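Local coordinates for protein tubulin-specific chaperone, putative (Trypanosoma brucei, PDB 4B6M) that probably binds alpha-tubulin and microtubule plus ends, as expected of tubulin-binding cofactor B, of which this chain is the CAP-Gly domain, at residues D10-C14 with V40-E44; R28-L32 with T52-T56. One frame throughout, in Å; residues are numbered along the deposited sequence.

Interaction 1. Residues D10-C14 with V40-E44; sequences DRCLC and VEFDE
Arg-11 and Asp-43 meet end-on, guanidinium against carboxylate, in a salt bridge made of two hydrogen bonds. NH2 of Arg-11 donates to OD2 of Asp-43 at 2.9 Å along an almost perfectly straight line (179°), and NH1 of Arg-11 reaches OD1 of Asp-43, also at 2.9 Å. Both oxygens are approached on their syn side, and the two flat groups lie only 21° apart, so the pair is nearly coplanar and the two bonds keep one group from turning against the other. The bends at chi2 and chi3 swing the guanidinium round toward Asp-43. Beyond the bridge the contact is apolar and buried. SG of Cys-12 touches CG1 of Val-40 at 4.1 Å, while SG of Cys-14 lies 4.0 Å from CG2 of Val-40. Cys-14 also borders the Phe-42 ring: its CB comes in at the edge, 3.9 Å from CE1 of Phe-42, and its sulfur makes an oblique sulfur-aromatic contact. Val-40 CG1 rests over one face of that same ring, near its rim. The same guanidinium has partners outside the two segments: NE donates to Phe-79 O, and NH1 also bonds Ser-22 OG, which helps fix its position. The strands 11-14 and 36-42 are not sheet neighbours; their short segments cross at 81°, as expected across the curled, SH3-like sheet of a CAP-Gly domain. Strand 19-26 runs between them in the sheet order, Val-74 of strand 74-76 packs on both cysteines, and Leu-69 of strand 66-69 touches Cys-14 and Phe-42.

Interaction 2. Residues R28-L32 with T52-T56; sequences RVASL and TVKGT
Val-53 reaches across to Ser-31 with CG1, which stands anti to its backbone N (chi1 -179°), while Ser-31 turns OG back between its own N and carbonyl carbon (chi1 45°). Two beta turns of the CAP-Gly domain face each other here: a type I turn from Val-29 to Leu-32, in the loop between strands 19-26 and 36-42, and a type I' turn from Val-53 to Thr-56 that joins strands 52-53 and 56-57 into a beta-hairpin. Each turn is closed by its own backbone, Leu-32 N to Val-29 O in the first and Thr-56 N to Val-53 O in the second, where Val-53 N also bonds back to Thr-56 O. Val-53 is the buried centre of the contact. Its CG1 lies 3.3 Å from Ser-31 OG and 3.8 Å from Leu-32 CD2, and its CG2 meets Val-29 CG1 at 4.0 Å as well as the branch point of Leu-32. Phe-68 of strand 66-69 touches both Val-53 and Leu-32, and Trp-37 of strand 36-42 packs on Val-29 and Leu-32, so the small apolar patch continues into the main sheet. Polar links flank it. A water bridges the turns, 2.9 Å from Ser-31 OG and donating to the carbonyl O of Val-53 at 2.8 Å. Lys-54, at the exposed corner of the hairpin, folds its chain at chi3 and chi4 and passes CE 4.0 Å from Ser-31 CB. Its ammonium NZ then donates to Ser-31 O at 2.8 Å, lying in the carbonyl plane with a C=O...N angle of 155°.

The two contacts sit in one CAP-Gly domain with their centres about 19 Å apart and their nearest atoms about 9 Å apart, so they do not touch. Interaction 1 lies close to the centre of the folded chain, about 6 Å from it, and interaction 2 lies further out, about 14 Å away. Their segments alternate along the sequence. Strand 36-42 connects them physically: its end supplies Val-40 and Phe-42 to interaction 1, and Trp-37 earlier on it backs interaction 2. Strand 66-69 does likewise, with Leu-69 beside the first and Phe-68 beside the second. A formic acid molecule, probably from the crystallisation liquor, lies about 4 Å from the Arg-11 side chain.

Interaction 1. Residues D10-C14 with V40-E44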
loop_
_atom_site.group_PDB
_atom_site.type_symbol
_atom_site.label_atom_id
_atom_site.label_comp_id
_atom_site.label_asym_id
_atom_site.label_seq_id
_atom_site.Cartn_x
_atom_site.Cartn_y
_atom_site.Cartn_z
ATOM N N ASP A 10 9.619 -2.203 -0.648
ATOM C CA ASP A 10 9.680 -2.522 0.789
ATOM C C ASP A 10 8.546 -3.449 1.216
ATOM O O ASP A 10 7.424 -3.325 0.714
ATOM C CB ASP A 10 9.585 -1.259 1.652
ATOM C CG ASP A 10 10.883 -0.517 1.739
ATOM O OD1 ASP A 10 11.923 -1.070 1.309
ATOM O OD2 ASP A 10 10.854 0.624 2.238
ATOM N N ARG A 11 8.820 -4.366 2.145
ATOM C CA ARG A 11 7.753 -5.117 2.796
ATOM C C ARG A 11 7.269 -4.373 4.025
ATOM O O ARG A 11 8.051 -3.656 4.682
ATOM C CB ARG A 11 8.215 -6.543 3.157
ATOM C CG ARG A 11 8.496 -7.381 1.900
ATOM C CD ARG A 11 7.186 -7.833 1.245
ATOM N NE ARG A 11 6.479 -8.772 2.107
ATOM C CZ ARG A 11 5.289 -9.299 1.843
ATOM N NH1 ARG A 11 4.636 -8.946 0.735
ATOM N NH2 ARG A 11 4.733 -10.154 2.706
ATOM N N CYS A 12 5.998 -4.544 4.359
ATOM C CA CYS A 12 5.384 -3.750 5.421
ATOM C C CYS A 12 4.219 -4.411 6.129
ATOM O O CYS A 12 3.576 -5.322 5.585
ATOM C CB CYS A 12 4.992 -2.367 4.861
ATOM S SG CYS A 12 3.750 -2.429 3.522
ATOM N N LEU A 13 3.957 -3.944 7.347
ATOM C CA LEU A 13 2.718 -4.204 8.044
ATOM C C LEU A 13 2.048 -2.864 8.185
ATOM O O LEU A 13 2.686 -1.891 8.617
ATOM C CB LEU A 13 2.956 -4.762 9.455
ATOM C CG LEU A 13 3.417 -6.209 9.623
ATOM C CD1 LEU A 13 3.672 -6.482 11.112
ATOM C CD2 LEU A 13 2.421 -7.207 9.068
ATOM N N CYS A 14 0.776 -2.827 7.842
ATOM C CA CYS A 14 0.014 -1.587 7.759
ATOM C C CYS A 14 -1.172 -1.571 8.693
ATOM O O CYS A 14 -1.934 -2.531 8.771
ATOM C CB CYS A 14 -0.526 -1.406 6.346
ATOM S SG CYS A 14 0.735 -1.291 5.080
ATOM N N VAL A 40 0.104 0.451 -1.435
ATOM C CA VAL A 40 0.500 -0.880 -0.952
ATOM C C VAL A 40 -0.300 -1.954 -1.664
ATOM O O VAL A 40 -1.514 -1.811 -1.851
ATOM C CB VAL A 40 0.299 -1.010 0.578
ATOM C CG1 VAL A 40 0.553 -2.440 1.035
ATOM C CG2 VAL A 40 1.204 -0.054 1.334
ATOM N N GLU A 41 0.376 -3.033 -2.067
ATOM C CA GLU A 41 -0.326 -4.229 -2.496
ATOM C C GLU A 41 -0.268 -5.244 -1.366
ATOM O O GLU A 41 0.815 -5.727 -0.975
ATOM C CB GLU A 41 0.301 -4.814 -3.756
ATOM C CG GLU A 41 -0.389 -6.084 -4.190
ATOM C CD GLU A 41 0.204 -6.666 -5.459
ATOM O OE1 GLU A 41 1.133 -6.052 -6.035
ATOM O OE2 GLU A 41 -0.258 -7.742 -5.852
ATOM N N PHE A 42 -1.433 -5.574 -0.833
ATOM C CA PHE A 42 -1.519 -6.525 0.260
ATOM C C PHE A 42 -1.423 -7.955 -0.228
ATOM O O PHE A 42 -1.748 -8.261 -1.387
ATOM C CB PHE A 42 -2.803 -6.291 1.054
ATOM C CG PHE A 42 -2.852 -4.939 1.693
ATOM C CD1 PHE A 42 -2.088 -4.692 2.825
ATOM C CD2 PHE A 42 -3.612 -3.903 1.153
ATOM C CE1 PHE A 42 -2.082 -3.445 3.420
ATOM C CE2 PHE A 42 -3.631 -2.650 1.760
ATOM C CZ PHE A 42 -2.851 -2.417 2.892
ATOM N N ASP A 43 -0.962 -8.829 0.670
ATOM C CA ASP A 43 -0.898 -10.238 0.366
ATOM C C ASP A 43 -2.280 -10.866 0.297
ATOM O O ASP A 43 -2.515 -11.765 -0.525
ATOM C CB ASP A 43 -0.074 -10.960 1.418
ATOM C CG ASP A 43 1.403 -10.637 1.346
ATOM O OD1 ASP A 43 1.839 -9.780 0.551
ATOM O OD2 ASP A 43 2.158 -11.245 2.138
ATOM N N GLU A 44 -3.184 -10.378 1.143
ATOM C CA GLU A 44 -4.543 -10.864 1.307
ATOM C C GLU A 44 -5.507 -9.767 0.841
ATOM O O GLU A 44 -5.119 -8.599 0.755
ATOM C CB GLU A 44 -4.773 -11.240 2.776
ATOM C CG GLU A 44 -3.730 -12.274 3.200
ATOM C CD GLU A 44 -4.023 -13.056 4.478
ATOM O OE1 GLU A 44 -5.155 -13.033 4.974
ATOM O OE2 GLU A 44 -3.090 -13.748 4.944
#

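Interaction 2. Residues R28-L32 with T52-T56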
loop_
_atom_site.group_PDB
_atom_site.type_symbol
_atom_site.label_atom_id
_atom_site.label_comp_id
_atom_site.label_asym_id
_atom_site.label_seq_id
_atom_site.Cartn_x
_atom_site.Cartn_y
_atom_site.Cartn_z
ATOM N N ARG A 28 3.018 11.932 -4.090
ATOM C CA ARG A 28 1.854 12.782 -3.929
ATOM C C ARG A 28 0.779 12.297 -4.883
ATOM O O ARG A 28 1.102 11.768 -5.950
ATOM C CB ARG A 28 2.212 14.224 -4.284
ATOM C CG ARG A 28 3.398 14.769 -3.524
ATOM C CD ARG A 28 3.832 16.145 -4.039
ATOM N NE ARG A 28 4.483 16.908 -2.974
ATOM C CZ ARG A 28 3.827 17.551 -2.009
ATOM N NH1 ARG A 28 2.499 17.544 -1.987
ATOM N NH2 ARG A 28 4.493 18.215 -1.072
ATOM N N VAL A 29 -0.480 12.462 -4.484
ATOM C CA VAL A 29 -1.642 12.105 -5.311
ATOM C C VAL A 29 -2.743 13.153 -5.101
ATOM O O VAL A 29 -3.504 13.098 -4.115
ATOM C CB VAL A 29 -2.221 10.721 -4.953
ATOM C CG1 VAL A 29 -3.323 10.326 -5.933
ATOM C CG2 VAL A 29 -1.122 9.652 -4.906
ATOM N N ALA A 30 -2.847 14.083 -6.046
ATOM C CA ALA A 30 -3.744 15.245 -5.892
ATOM C C ALA A 30 -5.233 14.907 -5.771
ATOM O O ALA A 30 -5.984 15.574 -5.051
ATOM C CB ALA A 30 -3.518 16.233 -7.013
ATOM N N SER A 31 -5.658 13.865 -6.474
ATOM C CA SER A 31 -7.037 13.432 -6.426
ATOM C C SER A 31 -7.435 12.688 -5.145
ATOM O O SER A 31 -8.592 12.268 -4.997
ATOM C CB SER A 31 -7.345 12.584 -7.657
ATOM O OG SER A 31 -6.296 11.659 -7.874
ATOM N N LEU A 32 -6.485 12.516 -4.226
ATOM C CA LEU A 32 -6.832 12.013 -2.905
ATOM C C LEU A 32 -6.952 13.204 -1.939
ATOM O O LEU A 32 -7.944 13.951 -1.984
ATOM C CB LEU A 32 -5.844 10.929 -2.432
ATOM C CG LEU A 32 -5.996 9.544 -3.081
ATOM C CD1 LEU A 32 -4.906 8.616 -2.559
ATOM C CD2 LEU A 32 -7.388 8.956 -2.858
ATOM N N THR A 52 -6.147 2.235 -7.931
ATOM C CA THR A 52 -6.650 3.376 -8.703
ATOM C C THR A 52 -7.231 4.464 -7.795
ATOM O O THR A 52 -7.556 4.196 -6.623
ATOM C CB THR A 52 -7.733 2.946 -9.705
ATOM O OG1 THR A 52 -8.917 2.564 -8.997
ATOM C CG2 THR A 52 -7.270 1.792 -10.567
ATOM N N VAL A 53 -7.360 5.677 -8.342
ATOM C CA VAL A 53 -8.031 6.811 -7.694
ATOM C C VAL A 53 -9.069 7.405 -8.645
ATOM O O VAL A 53 -8.712 7.900 -9.724
ATOM C CB VAL A 53 -7.055 7.937 -7.269
ATOM C CG1 VAL A 53 -7.851 9.041 -6.584
ATOM C CG2 VAL A 53 -5.986 7.385 -6.331
ATOM N N LYS A 54 -10.339 7.339 -8.251
ATOM C CA LYS A 54 -11.474 7.693 -9.129
ATOM C C LYS A 54 -11.325 7.134 -10.558
ATOM O O LYS A 54 -11.642 7.818 -11.553
ATOM C CB LYS A 54 -11.702 9.200 -9.129
ATOM C CG LYS A 54 -12.475 9.689 -7.919
ATOM C CD LYS A 54 -12.537 11.204 -7.887
ATOM C CE LYS A 54 -11.256 11.791 -7.316
ATOM N NZ LYS A 54 -11.114 11.500 -5.856
ATOM N N GLY A 55 -10.864 5.889 -10.635
ATOM C CA GLY A 55 -10.648 5.188 -11.895
ATOM C C GLY A 55 -9.257 5.265 -12.485
ATOM O O GLY A 55 -8.862 4.402 -13.259
ATOM N N THR A 56 -8.506 6.301 -12.142
ATOM C CA THR A 56 -7.176 6.484 -12.721
ATOM C C THR A 56 -6.133 5.623 -12.013
ATOM O O THR A 56 -5.972 5.706 -10.793
ATOM C CB THR A 56 -6.771 7.978 -12.744
ATOM O OG1 THR A 56 -7.749 8.725 -13.501
ATOM C CG2 THR A 56 -5.403 8.147 -13.341
HETATM O O HOH W 1 -7.745 10.481 -10.033
#